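Long-range contacts in glycoside transferase (Listeria monocytogenes, PDB 6R2M), which probably hydrolyses glycosidic bonds of an exopolysaccharide outside the cell: residues A[21-26]-A[54-59]; A[50-55]-A[299-304]. All blocks are in the same frame, centred on the assembly; numbering follows the deposited sequence.

Helix 50-62 is common to both contacts: it packs against helix 21-29, a near neighbour in sequence, and against the remote helix 301-312. Contact 1 sets its middle turns against helix 21-29, near the start of the modelled chain; contact 2 sets its first turns against the beginning of helix 301-312, close to the other end. The two contacts share Gly54 and Leu55, and their centres lie about 9 Å apart. They also touch directly, because Tyr25, Val22 and Val26 of 21-26 pack on Tyr304 or Phe301 of 299-304. The early and late parts of the chain are thereby closed on one another, consistent with the circular, helix-rich (α/α)6 barrel expected of such a glycoside hydrolase.

Contact 1 of 2, residues A[21-26]-A[54-59]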
ATOM      1  N   SER A  21      -4.976 -14.451 -15.607  1.00  9.32           N
ATOM      2  CA  SER A  21      -4.171 -15.479 -14.950  1.00  9.01           C
ATOM      3  C   SER A  21      -4.003 -15.204 -13.461  1.00  9.57           C
ATOM      4  O   SER A  21      -4.011 -16.142 -12.649  1.00 11.20           O
ATOM      5  CB  SER A  21      -2.810 -15.583 -15.641  1.00 13.67           C
ATOM      6  OG  SER A  21      -2.190 -14.315 -15.725  1.00 15.68           O
ATOM      7  N   VAL A  22      -3.827 -13.934 -13.077  1.00  8.08           N
ATOM      8  CA  VAL A  22      -3.696 -13.609 -11.661  1.00  5.74           C
ATOM      9  C   VAL A  22      -4.994 -13.920 -10.928  1.00  6.76           C
ATOM     10  O   VAL A  22      -4.988 -14.512  -9.844  1.00  8.32           O
ATOM     11  CB  VAL A  22      -3.282 -12.137 -11.466  1.00  9.53           C
ATOM     12  CG1 VAL A  22      -3.482 -11.729 -10.004  1.00 10.00           C
ATOM     13  CG2 VAL A  22      -1.842 -11.925 -11.879  1.00  8.40           C
ATOM     14  N   GLN A  23      -6.130 -13.522 -11.511  1.00  7.17           N
ATOM     15  CA  GLN A  23      -7.428 -13.821 -10.908  1.00  8.40           C
ATOM     16  C   GLN A  23      -7.591 -15.318 -10.674  1.00 10.04           C
ATOM     17  O   GLN A  23      -8.026 -15.748  -9.600  1.00 10.71           O
ATOM     18  CB  GLN A  23      -8.558 -13.290 -11.800  1.00 10.72           C
ATOM     19  CG  GLN A  23      -8.532 -11.773 -11.997  1.00  9.35           C
ATOM     20  CD  GLN A  23      -7.818 -11.359 -13.284  1.00  8.12           C
ATOM     21  OE1 GLN A  23      -6.641 -11.659 -13.480  1.00  9.44           O
ATOM     22  NE2 GLN A  23      -8.533 -10.668 -14.160  1.00  8.63           N
ATOM     23  N   THR A  24      -7.242 -16.128 -11.680  1.00 10.05           N
ATOM     24  CA  THR A  24      -7.318 -17.579 -11.546  1.00  8.79           C
ATOM     25  C   THR A  24      -6.395 -18.073 -10.445  1.00  9.19           C
ATOM     26  O   THR A  24      -6.795 -18.897  -9.619  1.00  9.34           O
ATOM     27  CB  THR A  24      -6.966 -18.234 -12.878  1.00  8.43           C
ATOM     28  OG1 THR A  24      -7.953 -17.857 -13.849  1.00 13.61           O
ATOM     29  CG2 THR A  24      -6.946 -19.762 -12.763  1.00 13.16           C
ATOM     30  N   TYR A  25      -5.179 -17.525 -10.386  1.00  9.11           N
ATOM     31  CA  TYR A  25      -4.213 -17.942  -9.375  1.00 11.08           C
ATOM     32  C   TYR A  25      -4.666 -17.536  -7.977  1.00  9.27           C
ATOM     33  O   TYR A  25      -4.516 -18.304  -7.019  1.00  9.70           O
ATOM     34  CB  TYR A  25      -2.851 -17.339  -9.699  1.00  9.19           C
ATOM     35  CG  TYR A  25      -1.759 -17.814  -8.792  1.00  9.95           C
ATOM     36  CD1 TYR A  25      -1.064 -18.979  -9.082  1.00 11.79           C
ATOM     37  CD2 TYR A  25      -1.425 -17.115  -7.640  1.00  9.11           C
ATOM     38  CE1 TYR A  25      -0.061 -19.432  -8.255  1.00 12.83           C
ATOM     39  CE2 TYR A  25      -0.407 -17.561  -6.796  1.00  9.87           C
ATOM     40  CZ  TYR A  25       0.272 -18.725  -7.129  1.00 11.13           C
ATOM     41  OH  TYR A  25       1.281 -19.213  -6.324  1.00 12.50           O
ATOM     42  N   VAL A  26      -5.254 -16.345  -7.843  1.00  9.33           N
ATOM     43  CA  VAL A  26      -5.737 -15.915  -6.535  1.00  9.63           C
ATOM     44  C   VAL A  26      -6.898 -16.790  -6.077  1.00  9.97           C
ATOM     45  O   VAL A  26      -6.966 -17.197  -4.912  1.00  7.98           O
ATOM     46  CB  VAL A  26      -6.120 -14.429  -6.592  1.00  7.60           C
ATOM     47  CG1 VAL A  26      -6.940 -14.039  -5.345  1.00  8.83           C
ATOM     48  CG2 VAL A  26      -4.843 -13.584  -6.704  1.00  7.21           C
ATOM     49  N   GLY A  54      -7.868  -4.679  -0.788  1.00  5.51           N
ATOM     50  CA  GLY A  54      -7.647  -3.412  -1.468  1.00  4.84           C
ATOM     51  C   GLY A  54      -6.607  -3.516  -2.576  1.00  6.13           C
ATOM     52  O   GLY A  54      -6.754  -2.901  -3.637  1.00  6.36           O
ATOM     53  N   LEU A  55      -5.537  -4.275  -2.341  1.00  6.19           N
ATOM     54  CA  LEU A  55      -4.523  -4.458  -3.380  1.00  5.06           C
ATOM     55  C   LEU A  55      -5.088  -5.254  -4.553  1.00  6.59           C
ATOM     56  O   LEU A  55      -4.807  -4.949  -5.716  1.00  6.02           O
ATOM     57  CB  LEU A  55      -3.292  -5.157  -2.800  1.00  5.63           C
ATOM     58  CG  LEU A  55      -2.380  -4.262  -1.971  1.00  5.55           C
ATOM     59  CD1 LEU A  55      -1.518  -5.129  -1.078  1.00  6.92           C
ATOM     60  CD2 LEU A  55      -1.529  -3.373  -2.877  1.00  8.05           C
ATOM     61  N   TYR A  56      -5.898  -6.263  -4.259  1.00  7.20           N
ATOM     62  CA  TYR A  56      -6.537  -7.013  -5.327  1.00  4.63           C
ATOM     63  C   TYR A  56      -7.481  -6.122  -6.118  1.00  8.27           C
ATOM     64  O   TYR A  56      -7.493  -6.169  -7.353  1.00  7.51           O
ATOM     65  CB  TYR A  56      -7.261  -8.217  -4.733  1.00  6.27           C
ATOM     66  CG  TYR A  56      -7.686  -9.270  -5.728  1.00  5.30           C
ATOM     67  CD1 TYR A  56      -6.950  -9.535  -6.881  1.00  9.66           C
ATOM     68  CD2 TYR A  56      -8.832 -10.002  -5.496  1.00  4.42           C
ATOM     69  CE1 TYR A  56      -7.365 -10.519  -7.775  1.00  8.12           C
ATOM     70  CE2 TYR A  56      -9.261 -10.976  -6.387  1.00  6.43           C
ATOM     71  CZ  TYR A  56      -8.517 -11.229  -7.513  1.00  6.12           C
ATOM     72  OH  TYR A  56      -8.959 -12.208  -8.382  1.00  8.23           O
ATOM     73  N   MET A  57      -8.252  -5.273  -5.428  1.00  6.18           N
ATOM     74  CA  MET A  57      -9.101  -4.310  -6.131  1.00  7.00           C
ATOM     75  C   MET A  57      -8.285  -3.400  -7.036  1.00  7.40           C
ATOM     76  O   MET A  57      -8.690  -3.120  -8.172  1.00  7.01           O
ATOM     77  CB  MET A  57      -9.890  -3.482  -5.124  1.00  6.45           C
ATOM     78  CG  MET A  57     -11.005  -4.275  -4.483  1.00  5.86           C
ATOM     79  SD  MET A  57     -11.793  -3.465  -3.059  1.00 10.42           S
ATOM     80  CE  MET A  57     -12.434  -1.967  -3.838  1.00  9.36           C
ATOM     81  N   GLU A  58      -7.148  -2.906  -6.532  1.00  6.97           N
ATOM     82  CA  GLU A  58      -6.270  -2.064  -7.337  1.00  6.31           C
ATOM     83  C   GLU A  58      -5.822  -2.796  -8.600  1.00  7.66           C
ATOM     84  O   GLU A  58      -5.886  -2.248  -9.711  1.00  8.94           O
ATOM     85  CB  GLU A  58      -5.078  -1.638  -6.476  1.00 11.72           C
ATOM     86  CG  GLU A  58      -4.105  -0.725  -7.159  1.00 10.90           C
ATOM     87  CD  GLU A  58      -3.017  -0.240  -6.211  1.00 15.70           C
ATOM     88  OE1 GLU A  58      -3.255  -0.220  -4.983  1.00 19.67           O
ATOM     89  OE2 GLU A  58      -1.929   0.139  -6.692  1.00 16.20           O
ATOM     90  N   TYR A  59      -5.378  -4.048  -8.449  1.00  7.39           N
ATOM     91  CA  TYR A  59      -4.971  -4.847  -9.596  1.00  6.88           C
ATOM     92  C   TYR A  59      -6.113  -5.017 -10.592  1.00  8.05           C
ATOM     93  O   TYR A  59      -5.910  -4.900 -11.803  1.00  6.78           O
ATOM     94  CB  TYR A  59      -4.455  -6.216  -9.129  1.00  7.69           C
ATOM     95  CG  TYR A  59      -4.022  -7.077 -10.287  1.00  6.23           C
ATOM     96  CD1 TYR A  59      -2.743  -6.943 -10.825  1.00  8.30           C
ATOM     97  CD2 TYR A  59      -4.902  -7.973 -10.883  1.00  8.06           C
ATOM     98  CE1 TYR A  59      -2.333  -7.705 -11.897  1.00  9.60           C
ATOM     99  CE2 TYR A  59      -4.505  -8.750 -11.973  1.00  7.27           C
ATOM    100  CZ  TYR A  59      -3.221  -8.608 -12.474  1.00  9.60           C
ATOM    101  OH  TYR A  59      -2.821  -9.355 -13.577  1.00  9.44           O
TER
HETATM  102  O   HOH W   1      -4.275 -11.377 -14.635  1.00  9.73           O
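Tyr59 and Tyr56 reach from helix 50-62 to Val22, Gln23 and Val26 of helix 21-29, bridging two nearly antiparallel helix segments (155°) whose axes come no closer than 11.8 Å. The two tyrosines span this gap and the short valines meet them from the other side. From Tyr59 CB, the first torsion (chi1 180°) swings CG away from the backbone N, and the ring extends toward helix 21-29. Further out, Tyr59 CD2 begins to run under Val22 CG1, a methyl that sits over the ring face 4.1 Å from the Tyr59 centroid, a CH-pi contact. CE2 of Tyr59 meets Val22 CB at 3.6 Å, while Val22 CG2 lies beyond the ring rim, near CZ and OH. At the tip, Tyr59 OH closes to 3.2 Å from Val22 CG2. In the plane of the ring, at its edge, stand Gln23 OE1 and a water.

That water accepts from Val22 N, donates to Gln23 OE1 at 2.6 Å, and is hydrogen-bonded to Tyr59 OH at 2.7 Å. Lys312 NZ also bonds the phenol oxygen, while Gln23 NE2 is held by Asp65 and by Ser19 O, which fixes the amide's rotation. One turn away the pattern recurs without the water: Val26 CG1 lies over the Tyr56 face, 3.9 Å from Tyr56 CZ, and Tyr56 OH nestles against Gln23 CA at 3.4 Å. Tyr59 thus offers an apolar face to valine and a polar tip to water, and its buried hydroxyl keeps hydrogen-bonding partners, the water and Lys312, while the ring is packed.

Contact 2 of 2, residues A[50-55]-A[299-304]; sequences AESIGL and THFFDY
Phe301 and Phe302, the first residues of helix 301-312, meet Ser52, Leu55 and Glu51 on the opening turns of helix 50-62, a helix-to-helix contact made right beside an N-cap, that of His300. The tight, buried part centres on Ser52. Serine's small side chain lets the Phe301 ring come close, with Phe301 CD2 3.5 Å from Ser52 CB and Phe301 CE2 3.4 Å from Ser52 O. The Phe301 ring also meets Tyr30 edge-to-face and packs on Ile37. Leu55 adds a branch, CD1, that reaches Phe302 CD1 at 3.5 Å; Leu55 also touches Arg105 and, on helix 301-312, Ile305, Asn306 and Ile309.

Toward the partly exposed side the packing turns polar. Glu51 runs straight out beyond CG (chi2 -178°), and its carboxylate lies obliquely beside the CD1-CE1 side of the Phe302 ring, the two planes 40° apart and Glu51 CD 3.3 Å from Phe302 CD1. Asp102 and Arg105 also border Glu51. His300 touches this side lightly: its CE1 comes only to 4.2 Å from Glu51 OE1. What fixes the imidazole is the helix start itself, together with an edge-to-face meeting with Tyr40. Lying almost in the ring plane, Phe302 N donates to His300 ND1 at 2.9 Å, with an N-H...ND1 angle of 162°.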
ATOM      1  N   ALA A  50      -7.746  -6.131   5.098  1.00  5.87           N
ATOM      2  CA  ALA A  50      -8.225  -5.068   4.221  1.00  6.24           C
ATOM      3  C   ALA A  50      -7.151  -4.671   3.228  1.00  7.14           C
ATOM      4  O   ALA A  50      -7.461  -4.255   2.099  1.00  7.13           O
ATOM      5  CB  ALA A  50      -8.679  -3.851   5.044  1.00  5.70           C
ATOM      6  N   GLU A  51      -5.889  -4.789   3.636  1.00  5.42           N
ATOM      7  CA  GLU A  51      -4.767  -4.524   2.755  1.00  4.80           C
ATOM      8  C   GLU A  51      -4.818  -5.418   1.523  1.00  7.01           C
ATOM      9  O   GLU A  51      -4.664  -4.945   0.385  1.00  6.28           O
ATOM     10  CB  GLU A  51      -3.478  -4.746   3.543  1.00  8.31           C
ATOM     11  CG  GLU A  51      -2.207  -4.653   2.742  1.00  9.59           C
ATOM     12  CD  GLU A  51      -1.021  -4.946   3.617  1.00  9.63           C
ATOM     13  OE1 GLU A  51      -0.730  -6.138   3.843  1.00 12.52           O
ATOM     14  OE2 GLU A  51      -0.404  -3.983   4.095  1.00 12.76           O
ATOM     15  N   SER A  52      -5.060  -6.710   1.732  1.00  6.91           N
ATOM     16  CA  SER A  52      -5.059  -7.658   0.625  1.00  5.32           C
ATOM     17  C   SER A  52      -6.215  -7.410  -0.337  1.00  6.71           C
ATOM     18  O   SER A  52      -6.009  -7.365  -1.556  1.00  6.18           O
ATOM     19  CB  SER A  52      -5.100  -9.091   1.142  1.00  5.62           C
ATOM     20  OG  SER A  52      -4.029  -9.334   2.018  1.00  6.52           O
ATOM     21  N   ILE A  53      -7.443  -7.251   0.181  1.00  8.32           N
ATOM     22  CA  ILE A  53      -8.570  -7.033  -0.725  1.00  7.42           C
ATOM     23  C   ILE A  53      -8.403  -5.707  -1.459  1.00  7.53           C
ATOM     24  O   ILE A  53      -8.708  -5.611  -2.651  1.00  8.26           O
ATOM     25  CB  ILE A  53      -9.927  -7.146   0.017  1.00  7.06           C
ATOM     26  CG1 ILE A  53     -11.093  -7.150  -0.979  1.00 10.37           C
ATOM     27  CG2 ILE A  53     -10.118  -6.018   1.037  1.00  8.75           C
ATOM     28  CD1 ILE A  53     -12.450  -7.480  -0.332  1.00  7.39           C
ATOM     29  N   GLY A  54      -7.868  -4.679  -0.788  1.00  5.51           N
ATOM     30  CA  GLY A  54      -7.647  -3.412  -1.468  1.00  4.84           C
ATOM     31  C   GLY A  54      -6.607  -3.516  -2.576  1.00  6.13           C
ATOM     32  O   GLY A  54      -6.754  -2.901  -3.637  1.00  6.36           O
ATOM     33  N   LEU A  55      -5.537  -4.275  -2.341  1.00  6.19           N
ATOM     34  CA  LEU A  55      -4.523  -4.458  -3.380  1.00  5.06           C
ATOM     35  C   LEU A  55      -5.088  -5.254  -4.553  1.00  6.59           C
ATOM     36  O   LEU A  55      -4.807  -4.949  -5.716  1.00  6.02           O
ATOM     37  CB  LEU A  55      -3.292  -5.157  -2.800  1.00  5.63           C
ATOM     38  CG  LEU A  55      -2.380  -4.262  -1.971  1.00  5.55           C
ATOM     39  CD1 LEU A  55      -1.518  -5.129  -1.078  1.00  6.92           C
ATOM     40  CD2 LEU A  55      -1.529  -3.373  -2.877  1.00  8.05           C
ATOM     41  N   THR A 299       4.919 -17.055   0.265  1.00  7.03           N
ATOM     42  CA  THR A 299       4.837 -15.710  -0.299  1.00  6.33           C
ATOM     43  C   THR A 299       3.600 -15.018   0.250  1.00  5.00           C
ATOM     44  O   THR A 299       2.471 -15.356  -0.122  1.00  6.77           O
ATOM     45  CB  THR A 299       4.775 -15.755  -1.824  1.00  7.78           C
ATOM     46  OG1 THR A 299       5.903 -16.487  -2.318  1.00  8.46           O
ATOM     47  CG2 THR A 299       4.807 -14.360  -2.424  1.00  8.47           C
ATOM     48  N   HIS A 300       3.817 -14.023   1.101  1.00  5.12           N
ATOM     49  CA  HIS A 300       2.715 -13.193   1.565  1.00  6.49           C
ATOM     50  C   HIS A 300       2.003 -12.580   0.370  1.00  7.49           C
ATOM     51  O   HIS A 300       2.638 -12.163  -0.599  1.00  6.39           O
ATOM     52  CB  HIS A 300       3.269 -12.106   2.470  1.00  6.60           C
ATOM     53  CG  HIS A 300       2.247 -11.413   3.306  1.00  7.32           C
ATOM     54  ND1 HIS A 300       1.268 -10.600   2.773  1.00  7.58           N
ATOM     55  CD2 HIS A 300       2.082 -11.374   4.648  1.00 11.74           C
ATOM     56  CE1 HIS A 300       0.528 -10.111   3.753  1.00 10.81           C
ATOM     57  NE2 HIS A 300       1.004 -10.562   4.901  1.00  9.08           N
ATOM     58  N   PHE A 301       0.673 -12.544   0.437  1.00  6.26           N
ATOM     59  CA  PHE A 301      -0.092 -11.919  -0.637  1.00  7.10           C
ATOM     60  C   PHE A 301       0.435 -10.524  -0.967  1.00  6.68           C
ATOM     61  O   PHE A 301       0.459 -10.120  -2.138  1.00  5.93           O
ATOM     62  CB  PHE A 301      -1.570 -11.858  -0.256  1.00  6.43           C
ATOM     63  CG  PHE A 301      -2.443 -11.431  -1.382  1.00  5.76           C
ATOM     64  CD1 PHE A 301      -2.754 -12.313  -2.401  1.00  6.81           C
ATOM     65  CD2 PHE A 301      -2.929 -10.126  -1.441  1.00  8.43           C
ATOM     66  CE1 PHE A 301      -3.567 -11.899  -3.462  1.00  8.44           C
ATOM     67  CE2 PHE A 301      -3.730  -9.708  -2.474  1.00  5.01           C
ATOM     68  CZ  PHE A 301      -4.053 -10.593  -3.495  1.00  6.37           C
ATOM     69  N   PHE A 302       0.853  -9.767   0.054  1.00  6.04           N
ATOM     70  CA  PHE A 302       1.386  -8.421  -0.175  1.00  4.90           C
ATOM     71  C   PHE A 302       2.533  -8.440  -1.173  1.00  6.44           C
ATOM     72  O   PHE A 302       2.599  -7.589  -2.065  1.00  6.08           O
ATOM     73  CB  PHE A 302       1.863  -7.814   1.140  1.00  7.93           C
ATOM     74  CG  PHE A 302       2.195  -6.338   1.071  1.00  6.94           C
ATOM     75  CD1 PHE A 302       1.193  -5.376   1.151  1.00  6.59           C
ATOM     76  CD2 PHE A 302       3.521  -5.908   1.018  1.00  7.60           C
ATOM     77  CE1 PHE A 302       1.511  -4.010   1.153  1.00  8.22           C
ATOM     78  CE2 PHE A 302       3.831  -4.561   1.013  1.00  6.17           C
ATOM     79  CZ  PHE A 302       2.832  -3.608   1.085  1.00  6.95           C
ATOM     80  N   ASP A 303       3.443  -9.415  -1.044  1.00  6.00           N
ATOM     81  CA  ASP A 303       4.556  -9.517  -1.986  1.00  6.78           C
ATOM     82  C   ASP A 303       4.072  -9.986  -3.351  1.00  8.83           C
ATOM     83  O   ASP A 303       4.444  -9.416  -4.385  1.00  8.17           O
ATOM     84  CB  ASP A 303       5.618 -10.480  -1.446  1.00  6.69           C
ATOM     85  CG  ASP A 303       6.403  -9.901  -0.290  1.00  9.97           C
ATOM     86  OD1 ASP A 303       6.833  -8.739  -0.379  1.00  9.66           O
ATOM     87  OD2 ASP A 303       6.587 -10.621   0.714  1.00 12.07           O
ATOM     88  N   TYR A 304       3.232 -11.018  -3.369  1.00  6.15           N
ATOM     89  CA  TYR A 304       2.735 -11.551  -4.628  1.00  6.99           C
ATOM     90  C   TYR A 304       2.039 -10.463  -5.435  1.00  6.55           C
ATOM     91  O   TYR A 304       2.350 -10.246  -6.609  1.00  6.41           O
ATOM     92  CB  TYR A 304       1.779 -12.716  -4.356  1.00  5.11           C
ATOM     93  CG  TYR A 304       1.041 -13.157  -5.597  1.00  6.80           C
ATOM     94  CD1 TYR A 304       1.646 -14.001  -6.521  1.00  7.44           C
ATOM     95  CD2 TYR A 304      -0.236 -12.693  -5.872  1.00  7.47           C
ATOM     96  CE1 TYR A 304       0.988 -14.374  -7.677  1.00  7.77           C
ATOM     97  CE2 TYR A 304      -0.902 -13.070  -7.020  1.00  6.38           C
ATOM     98  CZ  TYR A 304      -0.288 -13.910  -7.912  1.00  8.27           C
ATOM     99  OH  TYR A 304      -0.984 -14.264  -9.054  1.00 10.00           O
TER